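Local structure of geranyltranstransferase (Methylococcus capsulatus, 3TS7) at residues 95-100 against 106-111; 137-142 against 200-205. The protein probably makes farnesyl diphosphate from shorter isoprenoid diphosphates, as a magnesium-dependent member of the FPP/GGPP synthase family. All coordinates share one frame; numbering follows the deposited sequence.

In the fold
Both contacts lie far from the middle of this all-helical chain, on opposite sides of its centre, with their own centres about 38 Å apart. Both are partly buried. They share no helix. Contact 1 is local: residues 95-100, in the loop after helix 73-90, fold back on T106 and the short helix 107-110, just after the aspartate-rich motif. It is polar: its hydrogen bonds end on backbone carbonyls, and one acidic side chain adds a long salt bridge. Contact 2 joins parts distant in sequence, the loop leading into helix 141-155 and the turn after helix 177-201. It is apolar, with no hydrogen bond between its segments; its polar chemistry is an arginine holding a phosphate ion.

Contact 1. Residues 95-100 against 106-111; sequences MDDDDL and TCHKAY
D98 O is gripped by two side chains of residues 106-111. H108 NE2 donates to it over 2.8 Å, with an N-H...O angle of 157°. The oxygen sits at the edge of the imidazole, near the ring plane. T106 OG1 donates to the same oxygen over 2.9 Å. The two donors come from opposite faces of the carbonyl plane, each tilted out of it by nearly 30°. This double grip limits how the D98 peptide can turn. T106 OG1 lies between its backbone N and carbonyl carbon (chi1 47°), which aims it across the loop. T106 takes the N-cap position of helix 107-110, but its side chain does not cap. Its backbone N makes a weak hydrogen bond of 3.3 Å to D99 O.

Among the exposed residues, D99 and K109 pair loosely. D99 OD2 is 4.0 Å from K109 NZ, a long salt bridge, while K109 CE comes nearer to that oxygen at 3.4 Å. K109 CG lies over one face of the H108 ring, toward its rim. T106 CG2 packs against the backbone carbon of L100 at 3.7 Å.

Residues 90-96 match the first aspartate-rich motif of the family (DDxxxxD), which in relatives binds magnesium and the allylic diphosphate. The contact joins the chain just after this motif to T106 and helix 107-110. H108 also touches L92 and P93, and T106 touches D91. C107 packs on helices 36-46 and 73-90, and A110 and Y111 rest on helix 36-46.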
loop_
_atom_site.group_PDB
_atom_site.type_symbol
_atom_site.label_atom_id
_atom_site.label_comp_id
_atom_site.label_asym_id
_atom_site.label_seq_id
_atom_site.Cartn_x
_atom_site.Cartn_y
_atom_site.Cartn_z
ATOM N N MET B 95 15.402 10.163 3.270
ATOM C CA MET B 95 14.360 11.128 3.633
ATOM C C MET B 95 14.713 11.868 4.921
ATOM O O MET B 95 15.637 12.682 4.903
ATOM C CB MET B 95 12.963 10.489 3.648
ATOM C CG MET B 95 12.593 9.890 2.300
ATOM S SD MET B 95 10.865 9.930 1.859
ATOM C CE MET B 95 10.328 8.336 2.436
ATOM N N ASP B 96 14.019 11.580 6.025
ATOM C CA ASP B 96 14.191 12.334 7.277
ATOM C C ASP B 96 15.420 11.876 8.059
ATOM O O ASP B 96 15.920 12.617 8.913
ATOM C CB ASP B 96 12.939 12.268 8.183
ATOM C CG ASP B 96 11.661 12.774 7.497
ATOM O OD1 ASP B 96 11.709 13.285 6.349
ATOM O OD2 ASP B 96 10.586 12.657 8.125
ATOM N N ASP B 97 15.886 10.657 7.770
ATOM C CA ASP B 97 17.104 10.072 8.362
ATOM C C ASP B 97 17.085 10.047 9.901
ATOM O O ASP B 97 18.022 10.499 10.561
ATOM C CB ASP B 97 18.360 10.770 7.802
ATOM C CG ASP B 97 19.643 9.986 8.044
ATOM O OD1 ASP B 97 20.722 10.615 7.995
ATOM O OD2 ASP B 97 19.577 8.763 8.294
ATOM N N ASP B 98 16.004 9.527 10.470
ATOM C CA ASP B 98 15.899 9.410 11.925
ATOM C C ASP B 98 16.574 8.136 12.401
ATOM O O ASP B 98 16.320 7.059 11.865
ATOM C CB ASP B 98 14.434 9.421 12.376
ATOM C CG ASP B 98 13.750 10.770 12.155
ATOM O OD1 ASP B 98 14.236 11.591 11.340
ATOM O OD2 ASP B 98 12.710 11.010 12.804
ATOM N N ASP B 99 17.427 8.263 13.413
ATOM C CA ASP B 99 18.113 7.113 14.008
ATOM C C ASP B 99 17.387 6.565 15.235
ATOM O O ASP B 99 17.666 5.451 15.684
ATOM C CB ASP B 99 19.560 7.478 14.358
ATOM C CG ASP B 99 20.385 7.832 13.132
ATOM O OD1 ASP B 99 21.339 8.624 13.277
ATOM O OD2 ASP B 99 20.079 7.327 12.025
ATOM N N LEU B 100 16.454 7.354 15.764
ATOM C CA LEU B 100 15.733 7.019 16.988
ATOM C C LEU B 100 14.257 7.388 16.882
ATOM O O LEU B 100 13.897 8.357 16.210
ATOM C CB LEU B 100 16.366 7.727 18.193
ATOM C CG LEU B 100 17.411 6.981 19.032
ATOM C CD1 LEU B 100 18.587 7.900 19.379
ATOM C CD2 LEU B 100 16.784 6.368 20.296
ATOM N N THR B 106 15.318 3.124 15.269
ATOM C CA THR B 106 14.361 3.037 14.153
ATOM C C THR B 106 14.513 1.716 13.388
ATOM O O THR B 106 15.527 1.027 13.532
ATOM C CB THR B 106 14.510 4.216 13.167
ATOM O OG1 THR B 106 15.896 4.414 12.859
ATOM C CG2 THR B 106 13.925 5.504 13.745
ATOM N N CYS B 107 13.512 1.374 12.577
ATOM C CA CYS B 107 13.464 0.078 11.882
ATOM C C CYS B 107 14.693 -0.225 11.015
ATOM O O CYS B 107 15.182 -1.357 11.015
ATOM C CB CYS B 107 12.187 -0.029 11.049
ATOM S SG CYS B 107 11.816 -1.696 10.461
ATOM N N HIS B 108 15.188 0.777 10.287
ATOM C CA HIS B 108 16.390 0.611 9.466
ATOM C C HIS B 108 17.683 0.478 10.285
ATOM O O HIS B 108 18.619 -0.192 9.851
ATOM C CB HIS B 108 16.516 1.723 8.418
ATOM C CG HIS B 108 16.788 3.077 8.992
ATOM N ND1 HIS B 108 18.015 3.695 8.890
ATOM C CD2 HIS B 108 15.991 3.934 9.673
ATOM C CE1 HIS B 108 17.964 4.873 9.487
ATOM N NE2 HIS B 108 16.745 5.044 9.965
ATOM N N LYS B 109 17.735 1.110 11.455
ATOM C CA LYS B 109 18.878 0.946 12.358
ATOM C C LYS B 109 18.836 -0.408 13.037
ATOM O O LYS B 109 19.844 -1.107 13.076
ATOM C CB LYS B 109 18.944 2.061 13.413
ATOM C CG LYS B 109 19.515 3.369 12.906
ATOM C CD LYS B 109 20.943 3.217 12.412
ATOM C CE LYS B 109 21.234 4.218 11.306
ATOM N NZ LYS B 109 22.690 4.441 11.109
ATOM N N ALA B 110 17.661 -0.777 13.545
ATOM C CA ALA B 110 17.463 -2.014 14.305
ATOM C C ALA B 110 17.586 -3.285 13.462
ATOM O O ALA B 110 17.876 -4.356 14.002
ATOM C CB ALA B 110 16.120 -1.985 15.007
ATOM N N TYR B 111 17.328 -3.162 12.158
ATOM C CA TYR B 111 17.484 -4.262 11.196
ATOM C C TYR B 111 18.463 -3.840 10.097
ATOM O O TYR B 111 19.676 -3.818 10.318
ATOM C CB TYR B 111 16.118 -4.726 10.637
ATOM C CG TYR B 111 15.232 -5.336 11.714
ATOM C CD1 TYR B 111 15.212 -6.717 11.935
ATOM C CD2 TYR B 111 14.447 -4.523 12.544
ATOM C CE1 TYR B 111 14.421 -7.269 12.946
ATOM C CE2 TYR B 111 13.669 -5.059 13.549
ATOM C CZ TYR B 111 13.650 -6.429 13.742
ATOM O OH TYR B 111 12.869 -6.939 14.746
#

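Contact 2. Residues 137-142 against 200-205; sequences IAVPAE and CLARPG. With PO4 (phosphate ion), chain G.
V139 CG1 rests on A202, 3.9 Å from its CA and 4.1 Å from its CB. Placed anti to the carbonyl carbon (chi1 -54°), this methyl is the branch of V139 that makes the contact. Farther out, P140 CD meets P204 CG at 4.1 Å, and the two proline side chains cross at about a right angle. No hydrogen bond joins the segments.

R203 takes no part in this seam; it binds a phosphate ion, probably from the crystallisation liquor. NE donates to phosphate O1 over 3.0 Å and NH1 to O4 over 3.1 Å, both with N-H...O angles of 163°, with the phosphorus at the guanidinium edge and in its plane. Q210 also hydrogen-bonds the ion. On the other side of the group, NH2 bonds to P204 O at 2.9 Å. That bond helps fix the guanidinium rotation. A leucine in place of R203 would probably leave P204 O without this donor and cost the phosphate its charged partner at this site.

The contact joins the loop leading into helix 141-155 to the turn that follows helix 177-201. Beneath it, L201 O accepts from N143 ND2, and the L201 side chain packs on helices 141-155 and 208-237.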
loop_
_atom_site.group_PDB
_atom_site.type_symbol
_atom_site.label_atom_id
_atom_site.label_comp_id
_atom_site.label_asym_id
_atom_site.label_seq_id
_atom_site.Cartn_x
_atom_site.Cartn_y
_atom_site.Cartn_z
ATOM N N ILE B 137 -15.281 -6.580 10.456
ATOM C CA ILE B 137 -15.834 -5.362 9.864
ATOM C C ILE B 137 -17.147 -5.701 9.186
ATOM O O ILE B 137 -17.257 -5.705 7.948
ATOM C CB ILE B 137 -14.860 -4.643 8.870
ATOM C CG1 ILE B 137 -13.427 -4.646 9.409
ATOM C CG2 ILE B 137 -15.337 -3.191 8.600
ATOM C CD1 ILE B 137 -12.384 -4.017 8.431
ATOM N N ALA B 138 -18.160 -5.981 10.004
ATOM C CA ALA B 138 -19.430 -6.509 9.502
ATOM C C ALA B 138 -20.349 -5.385 9.014
ATOM O O ALA B 138 -21.306 -4.987 9.691
ATOM C CB ALA B 138 -20.105 -7.386 10.576
ATOM N N VAL B 139 -20.030 -4.856 7.832
ATOM C CA VAL B 139 -20.765 -3.753 7.232
ATOM C C VAL B 139 -21.171 -4.165 5.814
ATOM O O VAL B 139 -20.650 -5.147 5.297
ATOM C CB VAL B 139 -19.881 -2.466 7.160
ATOM C CG1 VAL B 139 -19.307 -2.100 8.528
ATOM C CG2 VAL B 139 -18.759 -2.629 6.140
ATOM N N PRO B 140 -22.103 -3.430 5.181
ATOM C CA PRO B 140 -22.489 -3.755 3.808
ATOM C C PRO B 140 -21.325 -3.613 2.830
ATOM O O PRO B 140 -20.360 -2.878 3.100
ATOM C CB PRO B 140 -23.579 -2.728 3.499
ATOM C CG PRO B 140 -24.179 -2.418 4.834
ATOM C CD PRO B 140 -23.040 -2.466 5.799
ATOM N N ALA B 141 -21.412 -4.355 1.729
ATOM C CA ALA B 141 -20.369 -4.397 0.712
ATOM C C ALA B 141 -19.948 -2.993 0.247
ATOM O O ALA B 141 -18.755 -2.691 0.217
ATOM C CB ALA B 141 -20.831 -5.249 -0.474
ATOM N N GLU B 142 -20.929 -2.140 -0.081
ATOM C CA GLU B 142 -20.653 -0.769 -0.513
ATOM C C GLU B 142 -19.838 0.056 0.469
ATOM O O GLU B 142 -18.968 0.835 0.062
ATOM C CB GLU B 142 -21.935 -0.011 -0.875
ATOM C CG GLU B 142 -22.564 -0.438 -2.196
ATOM C CD GLU B 142 -21.599 -0.463 -3.393
ATOM O OE1 GLU B 142 -20.609 0.306 -3.444
ATOM O OE2 GLU B 142 -21.854 -1.261 -4.316
ATOM N N CYS B 200 -17.376 6.588 10.348
ATOM C CA CYS B 200 -18.638 7.000 9.768
ATOM C C CYS B 200 -19.218 5.966 8.800
ATOM O O CYS B 200 -20.427 5.712 8.813
ATOM C CB CYS B 200 -18.500 8.370 9.093
ATOM S SG CYS B 200 -18.211 9.751 10.272
ATOM N N LEU B 201 -18.349 5.340 7.998
ATOM C CA LEU B 201 -18.778 4.315 7.034
ATOM C C LEU B 201 -19.219 3.000 7.700
ATOM O O LEU B 201 -19.863 2.175 7.056
ATOM C CB LEU B 201 -17.665 4.043 6.005
ATOM C CG LEU B 201 -17.405 5.155 4.982
ATOM C CD1 LEU B 201 -16.009 4.999 4.306
ATOM C CD2 LEU B 201 -18.538 5.261 3.954
ATOM N N ALA B 202 -18.844 2.794 8.962
ATOM C CA ALA B 202 -19.344 1.646 9.738
ATOM C C ALA B 202 -20.709 1.896 10.411
ATOM O O ALA B 202 -21.188 1.061 11.214
ATOM C CB ALA B 202 -18.307 1.199 10.746
ATOM N N ARG B 203 -21.330 3.035 10.080
ATOM C CA ARG B 203 -22.679 3.367 10.544
ATOM C C ARG B 203 -23.592 3.442 9.334
ATOM O O ARG B 203 -23.723 4.498 8.730
ATOM C CB ARG B 203 -22.708 4.709 11.282
ATOM C CG ARG B 203 -23.834 4.895 12.342
ATOM C CD ARG B 203 -25.239 4.872 11.760
ATOM N NE ARG B 203 -26.055 6.006 12.180
ATOM C CZ ARG B 203 -27.283 6.261 11.731
ATOM N NH1 ARG B 203 -27.944 7.329 12.163
ATOM N NH2 ARG B 203 -27.853 5.453 10.850
ATOM N N PRO B 204 -24.260 2.327 8.988
ATOM C CA PRO B 204 -25.098 2.339 7.779
ATOM C C PRO B 204 -26.161 3.462 7.787
ATOM O O PRO B 204 -26.864 3.651 8.780
ATOM C CB PRO B 204 -25.730 0.934 7.784
ATOM C CG PRO B 204 -24.692 0.080 8.535
ATOM C CD PRO B 204 -24.230 0.998 9.634
ATOM N N GLY B 205 -26.216 4.244 6.710
ATOM C CA GLY B 205 -27.232 5.279 6.567
ATOM C C GLY B 205 -27.020 6.601 7.310
ATOM O O GLY B 205 -27.893 7.466 7.265
HETATM P P PO4 G . -25.986 9.174 15.009
HETATM O O1 PO4 G . -25.414 7.864 14.487
HETATM O O2 PO4 G . -26.573 8.955 16.392
HETATM O O3 PO4 G . -24.900 10.225 15.114
HETATM O O4 PO4 G . -27.043 9.648 14.026
#